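Side-chain contacts in intramolecular trans-sialidase (Macrobdella decora, PDB 3SLI), which acts as a sialidase that probably cleaves sialosides by intramolecular transfer, releasing the sialic acid as 2,7-anhydro-Neu5Ac: residues N152-G156 and G157-Q161; A140-F143 and I144-T148; R125-N129 and G130-A134; N85-G88 and V89-T93. One frame throughout, in Å; residues are numbered along the deposited sequence.

All four contacts are local turns in the N-terminal, concanavalin-like sialidase domain, a pair of antiparallel sheets. Along the sequence the order is contact 4, contact 3, contact 2, contact 1. Contact 4 links strands 79-85 and 91-96 of the six-strand sheet, and contact 1 leaves strand 152-155 of that same sheet, with centres about 18 Å apart. Contact 3 is a hairpin of the other sheet, its centre about 23 Å from those of contacts 1 and 4. Contact 2 lies in the connection that carries the chain from one sheet to the other; its centre is about 10 Å from that of contact 4, which it touches through Ala140 and Tyr92. Together they shape turns and a crossing of this small domain, not of the propeller.

Contact 1 of 4, residues N152-G156 and G157-Q161; sequences NVTLG and GTKRQ
The hydrocarbon part of Lys159 lies across Asn152 and Thr154, two side chains on the same side of strand 152-155. Its CD comes within 3.8 Å of Asn152 OD1, and further along its CE is 3.5 Å from Thr154 OG1, the lysine running at roughly a right angle to the threonine. The lysine can span both because it is fully extended beyond CG. On the strand itself Thr154 OG1 donates to Asn152 OD1 at 2.9 Å, approaching 29° out of the carbonyl plane, which fixes the amide oxygen beside the lysine chain. This is the corner where the chain leaves the six-strand sheet and enters the short strand 158-160, which pairs with 163-165. Gly156, at positive phi (74°), and Gly157 make the bend, and Thr154 CG2 rests 3.7 Å from Gly157 O. Polar linkage across the corner runs through three waters. Water 1 donates to Asn152 OD1 (2.7 Å) and accepts from Lys159 N, giving that amide oxygen a second donor. Water 2 joins Asn152 ND2 to Lys159 O. Water 3 donates to Thr154 OG1 and accepts from Lys159 NZ at 2.9 Å, linking the ammonium group to the threonine hydroxyl.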
ATOM      1  N   ASN A 152      27.084  32.712   4.722  1.00 12.91           N
ATOM      2  CA  ASN A 152      26.595  32.091   5.944  1.00 13.37           C
ATOM      3  C   ASN A 152      26.434  30.578   5.849  1.00 11.74           C
ATOM      4  O   ASN A 152      26.304  30.015   4.757  1.00 12.44           O
ATOM      5  CB  ASN A 152      25.253  32.724   6.367  1.00 11.51           C
ATOM      6  CG  ASN A 152      24.062  32.182   5.569  1.00 14.67           C
ATOM      7  OD1 ASN A 152      23.453  31.182   5.954  1.00 13.89           O
ATOM      8  ND2 ASN A 152      23.732  32.838   4.464  1.00 10.86           N
ATOM      9  N   VAL A 153      26.495  29.941   7.016  1.00 13.39           N
ATOM     10  CA  VAL A 153      26.313  28.504   7.178  1.00 12.48           C
ATOM     11  C   VAL A 153      25.324  28.503   8.333  1.00 11.91           C
ATOM     12  O   VAL A 153      25.627  29.006   9.423  1.00 11.80           O
ATOM     13  CB  VAL A 153      27.611  27.774   7.603  1.00 13.86           C
ATOM     14  CG1 VAL A 153      27.324  26.282   7.793  1.00 11.48           C
ATOM     15  CG2 VAL A 153      28.694  27.968   6.551  1.00 13.80           C
ATOM     16  N   THR A 154      24.132  27.967   8.086  1.00 12.66           N
ATOM     17  CA  THR A 154      23.075  27.975   9.086  1.00 12.01           C
ATOM     18  C   THR A 154      22.387  26.626   9.296  1.00 12.34           C
ATOM     19  O   THR A 154      22.209  25.835   8.368  1.00 12.08           O
ATOM     20  CB  THR A 154      21.992  29.040   8.705  1.00 12.19           C
ATOM     21  OG1 THR A 154      22.612  30.326   8.559  1.00 13.35           O
ATOM     22  CG2 THR A 154      20.901  29.136   9.764  1.00  9.35           C
ATOM     23  N   LEU A 155      21.995  26.403  10.540  1.00 13.83           N
ATOM     24  CA  LEU A 155      21.289  25.205  10.963  1.00 13.57           C
ATOM     25  C   LEU A 155      19.855  25.658  11.277  1.00 12.35           C
ATOM     26  O   LEU A 155      19.648  26.753  11.816  1.00 10.52           O
ATOM     27  CB  LEU A 155      21.944  24.688  12.249  1.00 16.74           C
ATOM     28  CG  LEU A 155      22.523  23.285  12.411  1.00 16.14           C
ATOM     29  CD1 LEU A 155      23.278  22.852  11.179  1.00 13.41           C
ATOM     30  CD2 LEU A 155      23.396  23.257  13.671  1.00 12.37           C
ATOM     31  N   GLY A 156      18.872  24.841  10.902  1.00 14.76           N
ATOM     32  CA  GLY A 156      17.477  25.150  11.194  1.00 12.77           C
ATOM     33  C   GLY A 156      16.771  26.232  10.399  1.00 12.62           C
ATOM     34  O   GLY A 156      15.734  26.742  10.828  1.00 14.62           O
ATOM     35  N   GLY A 157      17.302  26.574   9.235  1.00 12.02           N
ATOM     36  CA  GLY A 157      16.678  27.597   8.420  1.00 11.89           C
ATOM     37  C   GLY A 157      17.591  27.991   7.280  1.00 12.48           C
ATOM     38  O   GLY A 157      18.742  27.541   7.222  1.00 12.48           O
ATOM     39  N   THR A 158      17.060  28.769   6.343  1.00 12.69           N
ATOM     40  CA  THR A 158      17.820  29.256   5.194  1.00 13.02           C
ATOM     41  C   THR A 158      17.695  30.772   5.202  1.00 14.96           C
ATOM     42  O   THR A 158      16.583  31.300   5.215  1.00 10.97           O
ATOM     43  CB  THR A 158      17.263  28.705   3.872  1.00 12.47           C
ATOM     44  OG1 THR A 158      17.528  27.296   3.794  1.00 11.48           O
ATOM     45  CG2 THR A 158      17.906  29.409   2.674  1.00  9.60           C
ATOM     46  N   LYS A 159      18.826  31.472   5.259  1.00 13.66           N
ATOM     47  CA  LYS A 159      18.796  32.928   5.287  1.00 12.61           C
ATOM     48  C   LYS A 159      18.489  33.505   3.910  1.00 13.65           C
ATOM     49  O   LYS A 159      19.203  33.238   2.929  1.00 12.68           O
ATOM     50  CB  LYS A 159      20.105  33.489   5.855  1.00 12.71           C
ATOM     51  CG  LYS A 159      20.293  33.156   7.328  1.00 14.63           C
ATOM     52  CD  LYS A 159      21.523  33.818   7.927  1.00 13.91           C
ATOM     53  CE  LYS A 159      21.603  33.522   9.414  1.00 15.69           C
ATOM     54  NZ  LYS A 159      22.741  34.212  10.082  1.00 14.64           N
ATOM     55  N   ARG A 160      17.375  34.231   3.830  1.00 15.91           N
ATOM     56  CA  ARG A 160      16.925  34.854   2.584  1.00 16.90           C
ATOM     57  C   ARG A 160      16.612  36.314   2.886  1.00 17.35           C
ATOM     58  O   ARG A 160      15.744  36.616   3.704  1.00 14.90           O
ATOM     59  CB  ARG A 160      15.683  34.141   2.045  1.00 15.34           C
ATOM     60  CG  ARG A 160      15.869  32.641   1.883  1.00 15.34           C
ATOM     61  CD  ARG A 160      14.661  31.990   1.233  1.00 13.19           C
ATOM     62  NE  ARG A 160      14.659  32.167  -0.217  1.00 13.45           N
ATOM     63  CZ  ARG A 160      13.658  31.805  -1.009  1.00 17.87           C
ATOM     64  NH1 ARG A 160      12.568  31.250  -0.488  1.00 18.23           N
ATOM     65  NH2 ARG A 160      13.751  31.982  -2.322  1.00 14.40           N
ATOM     66  N   GLN A 161      17.382  37.210   2.275  1.00 17.48           N
ATOM     67  CA  GLN A 161      17.239  38.649   2.482  1.00 17.21           C
ATOM     68  C   GLN A 161      17.163  39.008   3.967  1.00 16.14           C
ATOM     69  O   GLN A 161      16.274  39.751   4.403  1.00 15.08           O
ATOM     70  CB  GLN A 161      16.038  39.208   1.715  1.00 18.23           C
ATOM     71  CG  GLN A 161      16.103  38.934   0.228  1.00 16.76           C
ATOM     72  CD  GLN A 161      15.135  39.788  -0.569  1.00 20.73           C
ATOM     73  OE1 GLN A 161      15.509  40.839  -1.096  1.00 20.00           O
ATOM     74  NE2 GLN A 161      13.894  39.332  -0.682  1.00 15.72           N
TER
HETATM   75  O   HOH W   1      21.325  29.990   4.820  1.00 11.25           O
HETATM   76  O   HOH W   2      21.648  31.714   2.726  1.00 12.61           O
HETATM   77  O   HOH W   3      24.369  31.798  10.035  1.00 12.41           O

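Contact 2 of 4, residues A140-F143 and I144-T148; sequences AFKF and ISDIT
A single 3-10 turn, 144-146, interrupts the loop after strand 131-137, and Asp146 at its end reaches back to Phe143, the residue just before the turn. The two exchange bonds: Asp146 N donates to Phe143 O at 2.8 Å, from 43° above the carbonyl plane, while Phe143 N donates to Asp146 OD2 at 2.9 Å, on the anti lone pair of the carboxylate. Water 4 donates a second bond to that oxygen, at 2.6 Å, and ties it to Phe141 O as well. Lys142 crosses the aspartate at about a right angle. Bent at chi2 (-69°), it brings CD to 3.7 Å from Asp146 OD2, yet NZ stays 4.6 Å from Asp146 OD1, too far for a salt bridge; water 5 fills in, accepting from NZ and donating to OD1. The opposite charges probably still favour the pairing. On the apolar side Phe143 and Ile144 point the same way, and Ile144 CG1 sits over one face of the phenyl ring, 4.1 Å from its centroid, in a CH-pi contact. That ring reaches in between the two sheets, meeting Phe69 of strand 67-74 and Ala117 of strand 107-118, while Lys142 and Ile147 lie on Leu83 of strand 79-85.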
ATOM      1  N   ALA A 140      26.331  18.892 -15.825  1.00 26.08           N
ATOM      2  CA  ALA A 140      26.986  20.080 -15.297  1.00 22.80           C
ATOM      3  C   ALA A 140      26.861  20.012 -13.774  1.00 20.08           C
ATOM      4  O   ALA A 140      25.898  20.509 -13.192  1.00 19.52           O
ATOM      5  CB  ALA A 140      26.328  21.345 -15.846  1.00 21.17           C
ATOM      6  N   PHE A 141      27.798  19.321 -13.139  1.00 17.88           N
ATOM      7  CA  PHE A 141      27.780  19.184 -11.693  1.00 16.83           C
ATOM      8  C   PHE A 141      28.047  20.526 -11.001  1.00 17.04           C
ATOM      9  O   PHE A 141      28.962  21.269 -11.380  1.00 17.27           O
ATOM     10  CB  PHE A 141      28.797  18.132 -11.242  1.00 17.05           C
ATOM     11  CG  PHE A 141      28.783  17.870  -9.758  1.00 14.65           C
ATOM     12  CD1 PHE A 141      27.860  16.993  -9.206  1.00 13.10           C
ATOM     13  CD2 PHE A 141      29.679  18.520  -8.910  1.00 14.41           C
ATOM     14  CE1 PHE A 141      27.827  16.766  -7.831  1.00 14.25           C
ATOM     15  CE2 PHE A 141      29.651  18.299  -7.533  1.00 13.42           C
ATOM     16  CZ  PHE A 141      28.722  17.421  -6.994  1.00 14.65           C
ATOM     17  N   LYS A 142      27.249  20.826  -9.981  1.00 13.15           N
ATOM     18  CA  LYS A 142      27.388  22.071  -9.233  1.00 14.52           C
ATOM     19  C   LYS A 142      27.346  21.818  -7.727  1.00 14.45           C
ATOM     20  O   LYS A 142      26.813  20.801  -7.270  1.00 13.78           O
ATOM     21  CB  LYS A 142      26.232  23.032  -9.572  1.00 14.11           C
ATOM     22  CG  LYS A 142      26.045  23.374 -11.044  1.00 11.73           C
ATOM     23  CD  LYS A 142      27.183  24.224 -11.562  1.00 12.89           C
ATOM     24  CE  LYS A 142      27.013  24.516 -13.041  1.00 15.56           C
ATOM     25  NZ  LYS A 142      28.126  25.358 -13.550  1.00 15.05           N
ATOM     26  N   PHE A 143      27.947  22.718  -6.958  1.00 12.70           N
ATOM     27  CA  PHE A 143      27.876  22.627  -5.509  1.00 12.86           C
ATOM     28  C   PHE A 143      28.042  24.008  -4.874  1.00 12.50           C
ATOM     29  O   PHE A 143      27.922  25.022  -5.562  1.00 14.08           O
ATOM     30  CB  PHE A 143      28.809  21.572  -4.901  1.00 12.77           C
ATOM     31  CG  PHE A 143      28.284  21.001  -3.603  1.00 16.38           C
ATOM     32  CD1 PHE A 143      26.958  20.560  -3.512  1.00 16.71           C
ATOM     33  CD2 PHE A 143      29.073  20.969  -2.460  1.00 12.64           C
ATOM     34  CE1 PHE A 143      26.431  20.102  -2.299  1.00 16.30           C
ATOM     35  CE2 PHE A 143      28.558  20.513  -1.237  1.00 14.38           C
ATOM     36  CZ  PHE A 143      27.236  20.081  -1.154  1.00 15.13           C
ATOM     37  N   ILE A 144      28.296  24.056  -3.575  1.00 11.22           N
ATOM     38  CA  ILE A 144      28.404  25.324  -2.864  1.00 13.20           C
ATOM     39  C   ILE A 144      29.393  26.317  -3.483  1.00 14.97           C
ATOM     40  O   ILE A 144      29.132  27.521  -3.511  1.00 14.98           O
ATOM     41  CB  ILE A 144      28.669  25.072  -1.364  1.00 13.38           C
ATOM     42  CG1 ILE A 144      27.499  24.261  -0.781  1.00 12.23           C
ATOM     43  CG2 ILE A 144      28.838  26.389  -0.616  1.00 13.54           C
ATOM     44  CD1 ILE A 144      27.677  23.827   0.662  1.00 12.49           C
ATOM     45  N   SER A 145      30.477  25.805  -4.052  1.00 13.72           N
ATOM     46  CA  SER A 145      31.484  26.644  -4.695  1.00 16.46           C
ATOM     47  C   SER A 145      30.921  27.430  -5.887  1.00 17.68           C
ATOM     48  O   SER A 145      31.507  28.432  -6.309  1.00 17.37           O
ATOM     49  CB  SER A 145      32.655  25.779  -5.171  1.00 14.52           C
ATOM     50  OG  SER A 145      32.191  24.700  -5.966  1.00 15.24           O
ATOM     51  N   ASP A 146      29.778  26.981  -6.409  1.00 14.79           N
ATOM     52  CA  ASP A 146      29.142  27.611  -7.560  1.00 14.73           C
ATOM     53  C   ASP A 146      28.076  28.647  -7.218  1.00 14.51           C
ATOM     54  O   ASP A 146      27.511  29.275  -8.112  1.00 17.80           O
ATOM     55  CB  ASP A 146      28.567  26.549  -8.494  1.00 11.89           C
ATOM     56  CG  ASP A 146      29.629  25.606  -9.021  1.00 14.96           C
ATOM     57  OD1 ASP A 146      30.549  26.056  -9.737  1.00 16.56           O
ATOM     58  OD2 ASP A 146      29.547  24.406  -8.730  1.00 11.96           O
ATOM     59  N   ILE A 147      27.765  28.796  -5.935  1.00 13.70           N
ATOM     60  CA  ILE A 147      26.791  29.789  -5.510  1.00 13.14           C
ATOM     61  C   ILE A 147      27.528  31.124  -5.360  1.00 15.41           C
ATOM     62  O   ILE A 147      28.619  31.177  -4.788  1.00 15.44           O
ATOM     63  CB  ILE A 147      26.144  29.400  -4.166  1.00 13.49           C
ATOM     64  CG1 ILE A 147      25.424  28.053  -4.303  1.00 11.39           C
ATOM     65  CG2 ILE A 147      25.171  30.490  -3.701  1.00 10.79           C
ATOM     66  CD1 ILE A 147      24.832  27.547  -2.994  1.00 10.53           C
ATOM     67  N   THR A 148      26.927  32.194  -5.868  1.00 15.98           N
ATOM     68  CA  THR A 148      27.520  33.530  -5.815  1.00 15.46           C
ATOM     69  C   THR A 148      27.276  34.295  -4.518  1.00 15.24           C
ATOM     70  O   THR A 148      26.136  34.486  -4.090  1.00 13.15           O
ATOM     71  CB  THR A 148      27.030  34.391  -6.998  1.00 12.74           C
ATOM     72  OG1 THR A 148      27.250  33.676  -8.222  1.00 11.99           O
ATOM     73  CG2 THR A 148      27.781  35.723  -7.049  1.00 14.16           C
TER
HETATM   74  O   HOH W   4      31.080  22.609  -9.807  1.00 25.10           O
HETATM   75  O   HOH W   5      30.795  25.363 -12.517  1.00 20.41           O

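Contact 3 of 4, residues R125-N129 and G130-A134; sequences RLFAN and GELLA
Strands 123-128 and 131-137 form a hairpin whose type I' turn, Ala128 to Glu131, is closed by paired bonds between those two residues, and whose register slips at a classic beta bulge where Leu133 and Ala134 both face Leu126. Leu126 O takes Leu133 N at 2.8 Å, and Leu126 N donates to Ala134 O. Asn129 and Gly130 both have positive phi, as the turn requires. Leu132 does most of the side-chain work. With its CG anti to the backbone N (chi1 165°), it sets CD1 over one face of the Phe127 ring, 4.0 Å from the centroid, while CD2 lies over one face of the Arg125 guanidinium, 4.0 Å from NE. The guanidinium is directed by partners beyond the two segments: NE donates to Thr135 OG1 and NH1 forms a salt bridge with Asp184 in helix 184-191, the helix on which Phe127 also packs. On the sheet face that carries Ala128, Leu133 CD1 presses to 3.4 Å from Ala128 CB, tighter than ordinary van der Waals contact. At the turn, water 6 donates to both Asn129 O and Glu131 OE2. One leucine thus lies against both an aromatic face and a cationic one, an apolar contact that leaves the guanidinium's charge to be met, probably, by Asp184.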
ATOM      1  N   ARG A 125      22.883  12.157  -4.035  1.00 14.27           N
ATOM      2  CA  ARG A 125      22.076  11.089  -3.454  1.00 15.66           C
ATOM      3  C   ARG A 125      21.589  11.425  -2.049  1.00 14.61           C
ATOM      4  O   ARG A 125      22.331  11.996  -1.251  1.00 16.62           O
ATOM      5  CB  ARG A 125      22.848   9.765  -3.456  1.00 17.89           C
ATOM      6  CG  ARG A 125      22.950   9.144  -4.832  1.00 22.40           C
ATOM      7  CD  ARG A 125      23.420   7.707  -4.791  1.00 25.98           C
ATOM      8  NE  ARG A 125      22.897   6.983  -5.948  1.00 29.51           N
ATOM      9  CZ  ARG A 125      23.479   5.929  -6.505  1.00 28.57           C
ATOM     10  NH1 ARG A 125      24.614   5.461  -6.020  1.00 29.31           N
ATOM     11  NH2 ARG A 125      22.920   5.344  -7.553  1.00 30.20           N
ATOM     12  N   LEU A 126      20.330  11.103  -1.769  1.00 13.29           N
ATOM     13  CA  LEU A 126      19.720  11.369  -0.467  1.00 13.97           C
ATOM     14  C   LEU A 126      19.437  10.060   0.249  1.00 13.82           C
ATOM     15  O   LEU A 126      18.950   9.106  -0.367  1.00 13.46           O
ATOM     16  CB  LEU A 126      18.401  12.137  -0.624  1.00 16.73           C
ATOM     17  CG  LEU A 126      18.369  13.664  -0.578  1.00 19.10           C
ATOM     18  CD1 LEU A 126      16.948  14.125  -0.887  1.00 19.83           C
ATOM     19  CD2 LEU A 126      18.813  14.180   0.781  1.00 15.99           C
ATOM     20  N   PHE A 127      19.689  10.041   1.556  1.00 14.21           N
ATOM     21  CA  PHE A 127      19.487   8.855   2.378  1.00 13.07           C
ATOM     22  C   PHE A 127      18.749   9.258   3.638  1.00 13.18           C
ATOM     23  O   PHE A 127      18.870  10.395   4.108  1.00 14.52           O
ATOM     24  CB  PHE A 127      20.836   8.256   2.834  1.00 10.78           C
ATOM     25  CG  PHE A 127      21.765   7.874   1.717  1.00 13.49           C
ATOM     26  CD1 PHE A 127      22.530   8.843   1.052  1.00 12.55           C
ATOM     27  CD2 PHE A 127      21.893   6.543   1.333  1.00 11.45           C
ATOM     28  CE1 PHE A 127      23.404   8.488   0.023  1.00 10.72           C
ATOM     29  CE2 PHE A 127      22.764   6.175   0.304  1.00 15.71           C
ATOM     30  CZ  PHE A 127      23.525   7.156  -0.355  1.00 14.41           C
ATOM     31  N   ALA A 128      18.029   8.307   4.219  1.00 13.65           N
ATOM     32  CA  ALA A 128      17.330   8.541   5.475  1.00 12.00           C
ATOM     33  C   ALA A 128      16.999   7.210   6.117  1.00 10.72           C
ATOM     34  O   ALA A 128      16.619   6.256   5.432  1.00 12.28           O
ATOM     35  CB  ALA A 128      16.066   9.356   5.271  1.00 12.67           C
ATOM     36  N   ASN A 129      17.259   7.132   7.413  1.00 11.86           N
ATOM     37  CA  ASN A 129      16.968   5.957   8.220  1.00 15.68           C
ATOM     38  C   ASN A 129      17.359   4.613   7.609  1.00 15.57           C
ATOM     39  O   ASN A 129      16.591   3.639   7.644  1.00 14.28           O
ATOM     40  CB  ASN A 129      15.493   5.974   8.633  1.00 16.29           C
ATOM     41  CG  ASN A 129      15.122   7.223   9.430  1.00 17.98           C
ATOM     42  OD1 ASN A 129      15.967   7.846  10.080  1.00 16.03           O
ATOM     43  ND2 ASN A 129      13.855   7.612   9.358  1.00 13.95           N
ATOM     44  N   GLY A 130      18.554   4.575   7.028  1.00 14.85           N
ATOM     45  CA  GLY A 130      19.077   3.354   6.445  1.00 14.19           C
ATOM     46  C   GLY A 130      18.723   3.030   5.013  1.00 12.79           C
ATOM     47  O   GLY A 130      19.003   1.919   4.562  1.00 14.63           O
ATOM     48  N   GLU A 131      18.141   3.973   4.282  1.00 13.52           N
ATOM     49  CA  GLU A 131      17.772   3.705   2.897  1.00 13.73           C
ATOM     50  C   GLU A 131      18.176   4.810   1.938  1.00 12.22           C
ATOM     51  O   GLU A 131      18.211   5.983   2.313  1.00 12.59           O
ATOM     52  CB  GLU A 131      16.253   3.501   2.774  1.00 17.20           C
ATOM     53  CG  GLU A 131      15.639   2.454   3.717  1.00 18.51           C
ATOM     54  CD  GLU A 131      16.081   1.026   3.428  1.00 20.51           C
ATOM     55  OE1 GLU A 131      16.532   0.730   2.300  1.00 23.04           O
ATOM     56  OE2 GLU A 131      15.973   0.180   4.341  1.00 21.31           O
ATOM     57  N   LEU A 132      18.513   4.414   0.713  1.00 13.87           N
ATOM     58  CA  LEU A 132      18.847   5.353  -0.362  1.00 15.71           C
ATOM     59  C   LEU A 132      17.476   5.767  -0.905  1.00 17.48           C
ATOM     60  O   LEU A 132      16.739   4.928  -1.426  1.00 18.87           O
ATOM     61  CB  LEU A 132      19.642   4.649  -1.464  1.00 15.41           C
ATOM     62  CG  LEU A 132      19.749   5.403  -2.796  1.00 14.55           C
ATOM     63  CD1 LEU A 132      20.439   6.754  -2.604  1.00 17.18           C
ATOM     64  CD2 LEU A 132      20.490   4.553  -3.804  1.00 16.35           C
ATOM     65  N   LEU A 133      17.137   7.047  -0.788  1.00 16.72           N
ATOM     66  CA  LEU A 133      15.826   7.533  -1.222  1.00 14.94           C
ATOM     67  C   LEU A 133      15.707   8.041  -2.648  1.00 16.21           C
ATOM     68  O   LEU A 133      14.722   7.750  -3.330  1.00 15.72           O
ATOM     69  CB  LEU A 133      15.339   8.623  -0.265  1.00 14.82           C
ATOM     70  CG  LEU A 133      15.325   8.281   1.229  1.00 16.41           C
ATOM     71  CD1 LEU A 133      15.132   9.557   2.007  1.00 15.83           C
ATOM     72  CD2 LEU A 133      14.243   7.260   1.554  1.00 13.43           C
ATOM     73  N   ALA A 134      16.678   8.825  -3.101  1.00 14.00           N
ATOM     74  CA  ALA A 134      16.607   9.367  -4.447  1.00 12.91           C
ATOM     75  C   ALA A 134      17.989   9.700  -4.988  1.00 14.25           C
ATOM     76  O   ALA A 134      18.938   9.869  -4.221  1.00 15.45           O
ATOM     77  CB  ALA A 134      15.717  10.607  -4.459  1.00 14.84           C
TER
HETATM   78  O   HOH W   6      16.161   0.957   6.999  1.00 19.95           O

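Contact 4 of 4, residues N85-G88 and V89-T93; sequences NTDG and VFNYT
The CB of Asn85 sits over a face of the Phe90 ring at the neck of the tight hairpin connection between strands 79-85 and 91-96, the latter an edge strand of the six-strand sheet. It lies 3.8 Å from the ring centroid and is displaced toward the rim at CZ, a CH-pi contact. The ring gets there because Phe90 CG is lodged between its own backbone N and carbonyl carbon (chi1 64°), which folds it back over the asparagine. Alongside, Asn85 N donates to Phe90 O at 3.2 Å and closes the neck; beyond this loop, the ring packs on Leu83 and on Lys142 and Asp146. Asp87 and Asn91 point the same way, side by side, with carboxylate and amide planes only 17° apart; Asp87 OD1 lies 3.6 Å from Asn91 CB, and it forms a salt bridge with Arg84, which probably balances the charge. Val89 crosses obliquely past Asn85 and Thr86, its CG2 3.7 Å from Thr86 OG1. The turn itself is gripped at one oxygen: Thr86 O accepts from Phe90 N, almost in line with the carbonyl, and from Val89 N, which comes from above the carbonyl plane, both at 3.0 Å. Thr86 OG1 donates back to Asn85 O, in the carbonyl plane on a lone pair, at 2.6 Å.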
ATOM      1  N   ASN A  85      21.322  29.190  -7.469  1.00 14.51           N
ATOM      2  CA  ASN A  85      22.133  30.389  -7.693  1.00 15.51           C
ATOM      3  C   ASN A  85      21.356  31.220  -8.713  1.00 16.27           C
ATOM      4  O   ASN A  85      21.936  31.822  -9.610  1.00 18.07           O
ATOM      5  CB  ASN A  85      23.516  30.049  -8.246  1.00 12.50           C
ATOM      6  CG  ASN A  85      24.465  31.223  -8.162  1.00 12.47           C
ATOM      7  OD1 ASN A  85      25.342  31.403  -9.011  1.00 16.61           O
ATOM      8  ND2 ASN A  85      24.305  32.029  -7.122  1.00  9.06           N
ATOM      9  N   THR A  86      20.045  31.289  -8.484  1.00 17.28           N
ATOM     10  CA  THR A  86      19.031  31.938  -9.336  1.00 16.72           C
ATOM     11  C   THR A  86      18.725  30.983 -10.494  1.00 16.83           C
ATOM     12  O   THR A  86      19.602  30.251 -10.979  1.00 15.93           O
ATOM     13  CB  THR A  86      19.359  33.377  -9.850  1.00 13.84           C
ATOM     14  OG1 THR A  86      20.322  33.333 -10.908  1.00 14.54           O
ATOM     15  CG2 THR A  86      19.835  34.262  -8.724  1.00 15.18           C
ATOM     16  N   ASP A  87      17.459  30.953 -10.888  1.00 16.25           N
ATOM     17  CA  ASP A  87      16.987  30.061 -11.935  1.00 15.43           C
ATOM     18  C   ASP A  87      17.694  30.154 -13.275  1.00 15.18           C
ATOM     19  O   ASP A  87      17.744  29.171 -14.012  1.00 15.20           O
ATOM     20  CB  ASP A  87      15.475  30.199 -12.087  1.00 15.13           C
ATOM     21  CG  ASP A  87      14.724  29.850 -10.806  1.00 17.00           C
ATOM     22  OD1 ASP A  87      15.327  29.300  -9.852  1.00 14.42           O
ATOM     23  OD2 ASP A  87      13.518  30.138 -10.749  1.00 19.31           O
ATOM     24  N   GLY A  88      18.256  31.320 -13.579  1.00 16.38           N
ATOM     25  CA  GLY A  88      18.979  31.491 -14.829  1.00 15.01           C
ATOM     26  C   GLY A  88      20.342  30.805 -14.836  1.00 16.09           C
ATOM     27  O   GLY A  88      20.865  30.476 -15.908  1.00 15.39           O
ATOM     28  N   VAL A  89      20.930  30.607 -13.652  1.00 15.22           N
ATOM     29  CA  VAL A  89      22.234  29.950 -13.527  1.00 14.08           C
ATOM     30  C   VAL A  89      22.024  28.451 -13.236  1.00 16.43           C
ATOM     31  O   VAL A  89      22.555  27.595 -13.951  1.00 15.70           O
ATOM     32  CB  VAL A  89      23.107  30.640 -12.449  1.00 15.41           C
ATOM     33  CG1 VAL A  89      24.489  29.986 -12.371  1.00 14.93           C
ATOM     34  CG2 VAL A  89      23.245  32.137 -12.775  1.00 12.92           C
ATOM     35  N   PHE A  90      21.288  28.137 -12.171  1.00 15.89           N
ATOM     36  CA  PHE A  90      20.938  26.748 -11.843  1.00 16.06           C
ATOM     37  C   PHE A  90      19.964  26.639 -10.677  1.00 15.00           C
ATOM     38  O   PHE A  90      19.930  27.494  -9.780  1.00 14.01           O
ATOM     39  CB  PHE A  90      22.162  25.813 -11.654  1.00 14.43           C
ATOM     40  CG  PHE A  90      23.057  26.165 -10.486  1.00 15.45           C
ATOM     41  CD1 PHE A  90      22.661  25.905  -9.170  1.00 11.57           C
ATOM     42  CD2 PHE A  90      24.316  26.731 -10.711  1.00 12.81           C
ATOM     43  CE1 PHE A  90      23.502  26.205  -8.096  1.00 14.39           C
ATOM     44  CE2 PHE A  90      25.168  27.036  -9.646  1.00 12.72           C
ATOM     45  CZ  PHE A  90      24.759  26.771  -8.331  1.00 14.14           C
ATOM     46  N   ASN A  91      19.126  25.610 -10.747  1.00 15.17           N
ATOM     47  CA  ASN A  91      18.132  25.323  -9.725  1.00 13.90           C
ATOM     48  C   ASN A  91      17.964  23.810  -9.757  1.00 13.99           C
ATOM     49  O   ASN A  91      17.171  23.273 -10.536  1.00 14.43           O
ATOM     50  CB  ASN A  91      16.815  26.032 -10.054  1.00 15.44           C
ATOM     51  CG  ASN A  91      15.690  25.644  -9.111  1.00 17.65           C
ATOM     52  OD1 ASN A  91      15.919  25.256  -7.968  1.00 16.37           O
ATOM     53  ND2 ASN A  91      14.468  25.729  -9.597  1.00 20.84           N
ATOM     54  N   TYR A  92      18.806  23.129  -8.983  1.00 13.69           N
ATOM     55  CA  TYR A  92      18.813  21.671  -8.903  1.00 12.90           C
ATOM     56  C   TYR A  92      18.026  21.229  -7.676  1.00 11.31           C
ATOM     57  O   TYR A  92      18.301  21.670  -6.561  1.00 13.38           O
ATOM     58  CB  TYR A  92      20.252  21.156  -8.786  1.00 14.42           C
ATOM     59  CG  TYR A  92      21.120  21.326 -10.019  1.00 14.48           C
ATOM     60  CD1 TYR A  92      20.638  21.952 -11.173  1.00 12.52           C
ATOM     61  CD2 TYR A  92      22.427  20.829 -10.036  1.00 15.93           C
ATOM     62  CE1 TYR A  92      21.434  22.076 -12.315  1.00 14.06           C
ATOM     63  CE2 TYR A  92      23.233  20.950 -11.174  1.00 16.64           C
ATOM     64  CZ  TYR A  92      22.726  21.572 -12.306  1.00 15.56           C
ATOM     65  OH  TYR A  92      23.514  21.678 -13.427  1.00 18.90           O
ATOM     66  N   THR A  93      17.048  20.356  -7.878  1.00 13.88           N
ATOM     67  CA  THR A  93      16.228  19.886  -6.764  1.00 12.69           C
ATOM     68  C   THR A  93      16.115  18.367  -6.789  1.00 11.36           C
ATOM     69  O   THR A  93      16.204  17.745  -7.849  1.00 12.91           O
ATOM     70  CB  THR A  93      14.810  20.512  -6.814  1.00 14.67           C
ATOM     71  OG1 THR A  93      14.176  20.160  -8.049  1.00 17.25           O
ATOM     72  CG2 THR A  93      14.880  22.042  -6.711  1.00 14.26           C
TER